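Local coordinates for OmpA family protein (Klebsiella pneumoniae subsp. pneumoniae, PDB 7RJJ), which probably tethers the outer membrane to the cell wall, binding peptidoglycan, and D-alanine, in its OmpA-like domain, the part described here, at residues A[96-101]-A[107-112]; A[5-10]-A[41-46]. One frame throughout, in Å; residues are numbered along the deposited sequence.

Contact 1: residues A[96-101]-A[107-112]. With DAL (D-alanine), chain C.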
loop_
_atom_site.group_PDB
_atom_site.type_symbol
_atom_site.label_atom_id
_atom_site.label_comp_id
_atom_site.label_asym_id
_atom_site.label_seq_id
_atom_site.Cartn_x
_atom_site.Cartn_y
_atom_site.Cartn_z
ATOM N N PRO A 96 -10.579 -7.276 3.758
ATOM C CA PRO A 96 -10.620 -7.643 2.346
ATOM C C PRO A 96 -11.514 -6.709 1.505
ATOM O O PRO A 96 -12.458 -6.121 2.054
ATOM C CB PRO A 96 -11.198 -9.069 2.378
ATOM C CG PRO A 96 -11.976 -9.137 3.683
ATOM C CD PRO A 96 -11.168 -8.296 4.642
ATOM N N ILE A 97 -11.146 -6.529 0.227
ATOM C CA ILE A 97 -11.948 -5.735 -0.761
ATOM C C ILE A 97 -12.622 -6.733 -1.710
ATOM O O ILE A 97 -13.520 -6.331 -2.476
ATOM C CB ILE A 97 -11.087 -4.721 -1.542
ATOM C CG1 ILE A 97 -9.953 -5.411 -2.314
ATOM C CG2 ILE A 97 -10.567 -3.638 -0.614
ATOM C CD1 ILE A 97 -9.295 -4.547 -3.370
ATOM N N ALA A 98 -12.189 -7.992 -1.657
ATOM C CA ALA A 98 -12.735 -9.037 -2.548
ATOM C C ALA A 98 -12.882 -10.347 -1.777
ATOM O O ALA A 98 -12.283 -10.480 -0.697
ATOM C CB ALA A 98 -11.833 -9.216 -3.748
ATOM N N THR A 99 -13.658 -11.275 -2.332
ATOM C CA THR A 99 -13.846 -12.592 -1.685
ATOM C C THR A 99 -12.482 -13.278 -1.567
ATOM O O THR A 99 -11.587 -12.978 -2.410
ATOM C CB THR A 99 -14.837 -13.464 -2.475
ATOM O OG1 THR A 99 -14.944 -14.738 -1.835
ATOM C CG2 THR A 99 -14.424 -13.674 -3.917
ATOM N N ASN A 100 -12.301 -14.072 -0.504
ATOM C CA ASN A 100 -11.087 -14.915 -0.371
ATOM C C ASN A 100 -11.454 -16.321 -0.871
ATOM O O ASN A 100 -10.621 -17.225 -0.742
ATOM C CB ASN A 100 -10.546 -14.933 1.061
ATOM C CG ASN A 100 -9.733 -13.699 1.379
ATOM O OD1 ASN A 100 -8.747 -13.414 0.693
ATOM N ND2 ASN A 100 -10.132 -12.972 2.410
ATOM N N ASP A 101 -12.646 -16.466 -1.466
ATOM C CA ASP A 101 -13.127 -17.788 -1.969
ATOM C C ASP A 101 -12.638 -18.088 -3.393
ATOM O O ASP A 101 -12.984 -19.162 -3.884
ATOM C CB ASP A 101 -14.654 -17.892 -1.912
ATOM C CG ASP A 101 -15.187 -18.228 -0.522
ATOM O OD1 ASP A 101 -14.381 -18.684 0.336
ATOM O OD2 ASP A 101 -16.412 -18.067 -0.316
ATOM N N ALA A 107 -6.084 -12.526 -4.874
ATOM C CA ALA A 107 -5.022 -11.680 -5.473
ATOM C C ALA A 107 -5.365 -10.204 -5.265
ATOM O O ALA A 107 -4.425 -9.409 -5.026
ATOM C CB ALA A 107 -4.825 -11.999 -6.933
ATOM N N LEU A 108 -6.655 -9.859 -5.338
ATOM C CA LEU A 108 -7.073 -8.447 -5.130
ATOM C C LEU A 108 -6.810 -8.032 -3.677
ATOM O O LEU A 108 -6.433 -6.855 -3.463
ATOM C CB LEU A 108 -8.556 -8.282 -5.487
ATOM C CG LEU A 108 -8.873 -8.172 -6.978
ATOM C CD1 LEU A 108 -10.372 -8.262 -7.225
ATOM C CD2 LEU A 108 -8.317 -6.889 -7.577
ATOM N N ASN A 109 -6.950 -8.966 -2.731
ATOM C CA ASN A 109 -6.774 -8.645 -1.288
ATOM C C ASN A 109 -5.294 -8.397 -0.956
ATOM O O ASN A 109 -5.026 -7.628 0.007
ATOM C CB ASN A 109 -7.416 -9.714 -0.405
ATOM C CG ASN A 109 -8.928 -9.685 -0.468
ATOM O OD1 ASN A 109 -9.532 -8.613 -0.600
ATOM N ND2 ASN A 109 -9.554 -10.850 -0.345
ATOM N N ARG A 110 -4.374 -9.048 -1.670
ATOM C CA ARG A 110 -2.919 -8.827 -1.463
ATOM C C ARG A 110 -2.619 -7.449 -2.045
ATOM O O ARG A 110 -2.315 -7.368 -3.248
ATOM C CB ARG A 110 -2.121 -9.954 -2.134
ATOM C CG ARG A 110 -2.486 -11.342 -1.628
ATOM C CD ARG A 110 -1.565 -12.429 -2.157
ATOM N NE ARG A 110 -1.634 -12.649 -3.599
ATOM C CZ ARG A 110 -2.372 -13.594 -4.205
ATOM N NH1 ARG A 110 -3.138 -14.405 -3.502
ATOM N NH2 ARG A 110 -2.346 -13.713 -5.522
ATOM N N ARG A 111 -2.670 -6.403 -1.214
ATOM C CA ARG A 111 -2.571 -5.061 -1.819
ATOM C C ARG A 111 -2.082 -4.003 -0.828
ATOM O O ARG A 111 -1.912 -4.297 0.371
ATOM C CB ARG A 111 -3.989 -4.687 -2.251
ATOM C CG ARG A 111 -4.891 -4.351 -1.072
ATOM C CD ARG A 111 -6.365 -4.320 -1.417
ATOM N NE ARG A 111 -7.132 -3.677 -0.354
ATOM C CZ ARG A 111 -7.587 -4.286 0.730
ATOM N NH1 ARG A 111 -7.356 -5.579 0.924
ATOM N NH2 ARG A 111 -8.269 -3.598 1.630
ATOM N N VAL A 112 -1.885 -2.800 -1.349
ATOM C CA VAL A 112 -1.547 -1.609 -0.525
ATOM C C VAL A 112 -2.532 -0.495 -0.900
ATOM O O VAL A 112 -2.881 -0.379 -2.093
ATOM C CB VAL A 112 -0.079 -1.189 -0.708
ATOM C CG1 VAL A 112 0.143 0.272 -0.349
ATOM C CG2 VAL A 112 0.866 -2.105 0.053
HETATM N N DAL C . -2.111 -14.512 3.193
HETATM C CA DAL C . -1.189 -14.760 2.044
HETATM C CB DAL C . 0.059 -15.452 2.527
HETATM C C DAL C . -0.868 -13.436 1.337
HETATM O O DAL C . 0.085 -13.350 0.564
HETATM O OXT DAL C . -1.561 -12.427 1.496
#
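N109, at the last turn of helix 103-109, meets the backbone of I97 and A98 because its CG stands beside its own backbone N (chi1 -70°) and turns the carboxamide to the loop 96-101. R111 CG sits between its backbone N and carbonyl carbon, and the chain then runs extended from CG to NE, laying one face of the guanidinium against I97.

The carboxamide of N109 is used at both ends. OD1 accepts from two successive amides, I97 N at 2.8 Å and A98 N close by, the first approaching more nearly in line with the C=O bond. ND2 turns both of its hydrogens to the loop: one goes to A98 O at 2.8 Å in a fairly straight bond (162°), the other to N100 OD1 at 2.9 Å. Both acceptors lie near the amide plane of N109, yet each is reached from above its own carbonyl plane. The two asparagine amides are turned 58° against each other, and N100 OD1 has a second, weak donor in S53 N.

Van der Waals contacts lie around this grip. A98 CB rests on L108 CB at 3.8 Å, and P96 CB sits 3.4 Å from N109 OD1. The I97 methyl CG2 lies over the R111 face, toward its rim, 3.2 Å from R111 NH2, while I97 CD1 reaches R111 CD at 3.5 Å. That guanidinium is held in turn by a salt bridge to E113 and hydrogen bonds to N109 O and R95 O.

R110, next to N109, leaves the helix and packs its CD 3.3 Å from the D-alanine O. With four bonds on one buried carboxamide, its rotation is fixed and its polar atoms are satisfied; the loop is thereby pinned to the helix end that leads into the ligand pocket.

Contact 2: residues A[5-10]-A[41-46]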
loop_
_atom_site.group_PDB
_atom_site.type_symbol
_atom_site.label_atom_id
_atom_site.label_comp_id
_atom_site.label_asym_id
_atom_site.label_seq_id
_atom_site.Cartn_x
_atom_site.Cartn_y
_atom_site.Cartn_z
ATOM N N ASP A 5 -10.282 17.402 2.976
ATOM C CA ASP A 5 -10.627 15.968 3.137
ATOM C C ASP A 5 -9.398 15.086 2.893
ATOM O O ASP A 5 -8.495 15.499 2.135
ATOM C CB ASP A 5 -11.749 15.546 2.180
ATOM C CG ASP A 5 -13.109 16.151 2.486
ATOM O OD1 ASP A 5 -13.188 17.021 3.383
ATOM O OD2 ASP A 5 -14.084 15.745 1.824
ATOM N N VAL A 6 -9.355 13.941 3.574
ATOM C CA VAL A 6 -8.311 12.909 3.309
ATOM C C VAL A 6 -8.531 12.444 1.868
ATOM O O VAL A 6 -9.694 12.393 1.443
ATOM C CB VAL A 6 -8.407 11.746 4.312
ATOM C CG1 VAL A 6 -7.606 10.524 3.884
ATOM C CG2 VAL A 6 -8.007 12.196 5.708
ATOM N N ILE A 7 -7.456 12.208 1.126
ATOM C CA ILE A 7 -7.579 11.745 -0.288
ATOM C C ILE A 7 -7.205 10.264 -0.314
ATOM O O ILE A 7 -6.106 9.938 0.115
ATOM C CB ILE A 7 -6.687 12.581 -1.230
ATOM C CG1 ILE A 7 -6.998 14.076 -1.137
ATOM C CG2 ILE A 7 -6.768 12.072 -2.665
ATOM C CD1 ILE A 7 -8.436 14.436 -1.427
ATOM N N ARG A 8 -8.104 9.405 -0.786
ATOM C CA ARG A 8 -7.783 7.953 -0.857
ATOM C C ARG A 8 -7.379 7.629 -2.292
ATOM O O ARG A 8 -8.148 7.969 -3.206
ATOM C CB ARG A 8 -8.967 7.126 -0.350
ATOM C CG ARG A 8 -9.190 7.325 1.140
ATOM C CD ARG A 8 -10.450 6.735 1.725
ATOM N NE ARG A 8 -10.437 7.021 3.157
ATOM C CZ ARG A 8 -10.771 8.185 3.713
ATOM N NH1 ARG A 8 -10.709 8.322 5.029
ATOM N NH2 ARG A 8 -11.154 9.207 2.962
ATOM N N LEU A 9 -6.187 7.064 -2.481
ATOM C CA LEU A 9 -5.755 6.703 -3.850
ATOM C C LEU A 9 -6.358 5.342 -4.185
ATOM O O LEU A 9 -6.852 4.700 -3.271
ATOM C CB LEU A 9 -4.229 6.691 -3.926
ATOM C CG LEU A 9 -3.554 7.981 -3.462
ATOM C CD1 LEU A 9 -2.066 7.945 -3.766
ATOM C CD2 LEU A 9 -4.206 9.194 -4.101
ATOM N N ASP A 10 -6.379 4.958 -5.460
ATOM C CA ASP A 10 -6.948 3.630 -5.809
ATOM C C ASP A 10 -6.064 2.530 -5.212
ATOM O O ASP A 10 -4.847 2.731 -5.141
ATOM C CB ASP A 10 -7.096 3.463 -7.321
ATOM C CG ASP A 10 -8.195 4.316 -7.926
ATOM O OD1 ASP A 10 -8.248 5.519 -7.616
ATOM O OD2 ASP A 10 -9.029 3.750 -8.646
ATOM N N PRO A 41 2.122 18.049 -2.325
ATOM C CA PRO A 41 3.351 18.124 -1.539
ATOM C C PRO A 41 3.087 18.410 -0.056
ATOM O O PRO A 41 2.246 19.216 0.232
ATOM C CB PRO A 41 4.119 19.314 -2.138
ATOM C CG PRO A 41 3.541 19.499 -3.522
ATOM C CD PRO A 41 2.116 18.993 -3.454
ATOM N N GLY A 42 3.749 17.676 0.832
ATOM C CA GLY A 42 3.644 17.968 2.274
ATOM C C GLY A 42 2.528 17.240 2.988
ATOM O O GLY A 42 2.476 17.356 4.223
ATOM N N TRP A 43 1.654 16.530 2.269
ATOM C CA TRP A 43 0.573 15.770 2.952
ATOM C C TRP A 43 1.166 14.480 3.532
ATOM O O TRP A 43 2.070 13.911 2.884
ATOM C CB TRP A 43 -0.559 15.445 1.972
ATOM C CG TRP A 43 -1.391 16.605 1.524
ATOM C CD1 TRP A 43 -0.972 17.834 1.099
ATOM C CD2 TRP A 43 -2.810 16.573 1.309
ATOM N NE1 TRP A 43 -2.047 18.590 0.717
ATOM C CE2 TRP A 43 -3.187 17.838 0.824
ATOM C CE3 TRP A 43 -3.795 15.605 1.516
ATOM C CZ2 TRP A 43 -4.515 18.161 0.544
ATOM C CZ3 TRP A 43 -5.102 15.921 1.237
ATOM C CH2 TRP A 43 -5.456 17.177 0.747
ATOM N N LEU A 44 0.695 14.039 4.699
ATOM C CA LEU A 44 1.142 12.726 5.228
ATOM C C LEU A 44 0.642 11.630 4.276
ATOM O O LEU A 44 -0.576 11.628 3.955
ATOM C CB LEU A 44 0.585 12.493 6.633
ATOM C CG LEU A 44 0.957 11.153 7.266
ATOM C CD1 LEU A 44 2.449 11.089 7.569
ATOM C CD2 LEU A 44 0.147 10.902 8.534
ATOM N N ILE A 45 1.536 10.726 3.885
ATOM C CA ILE A 45 1.223 9.595 2.963
ATOM C C ILE A 45 1.047 8.370 3.849
ATOM O O ILE A 45 2.071 7.823 4.317
ATOM C CB ILE A 45 2.325 9.397 1.900
ATOM C CG1 ILE A 45 2.680 10.701 1.182
ATOM C CG2 ILE A 45 1.943 8.304 0.907
ATOM C CD1 ILE A 45 3.931 10.611 0.358
ATOM N N VAL A 46 -0.199 8.009 4.135
ATOM C CA VAL A 46 -0.424 6.816 4.986
ATOM C C VAL A 46 -0.458 5.615 4.043
ATOM O O VAL A 46 -1.350 5.559 3.182
ATOM C CB VAL A 46 -1.690 6.939 5.853
ATOM C CG1 VAL A 46 -2.009 5.633 6.577
ATOM C CG2 VAL A 46 -1.589 8.098 6.829
#
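The mixed sheet of this OmpA-like domain has the short strand 7-8 at one border, and the contact reaches from there to strand 43-49, passing over the strand that separates them, 112-117. Because that strand lies between, the two backbones stay well apart, with I7 CA and I45 CA 9.6 Å from each other, and the gap is bridged by the W43 side chain, which meets I7 CG1 and the D5 carbonyl.

W43 does most of the reaching. Its CG stands beside the backbone N (chi1 -70°), and the indole is directed with the far end of its six-membered ring toward the N-terminal segment. Two carbons of that ring do the touching. CZ3 of W43 lies 3.6 Å from I7 CG1, and CH2 of W43 is 3.9 Å from the same methylene. I7 comes to the ring at a slant, the two side chains crossing at an angle without stacking.

The second partner is the backbone of D5. Its carbonyl oxygen sits at the rim of the indole, close to the ring plane, 3.5 Å from W43 CZ3 and 3.7 Å from W43 CH2.

Strand 112-117 supplies the floor: I7 pairs with L116 through the backbone, and W43 packs on L116 and P118. R40 touches I7 from the loop before W43.

The contact is small, burying 104 Å² in all, and lies at the surface. Its chemistry is van der Waals contact between a methylene and aromatic carbons, joined by an oxygen facing the weakly positive C-H rim of the indole; this polarity would be mildly attractive at most, and the pairing of each strand with 112-117 carries the stronger directional bonding.

Contact 2 comes first in chain order and closes before contact 1 opens. Their centres are 22 Å apart, and although their nearest atoms are about 5 Å from each other they do not touch. What joins them is strand 112-117: V112, the last residue of contact 1, begins it, while contact 2 packs across its far part, where L116 lies between strands 7-8 and 43-49. Contact 1 thus sits at the ligand end of the domain, where helix 103-109 hands over to the sheet beside D-alanine, and contact 2 at the opposite end, remote from the pocket. The chain passes from R110, in the pocket, straight into the inner strand that carries contact 2 at its other end.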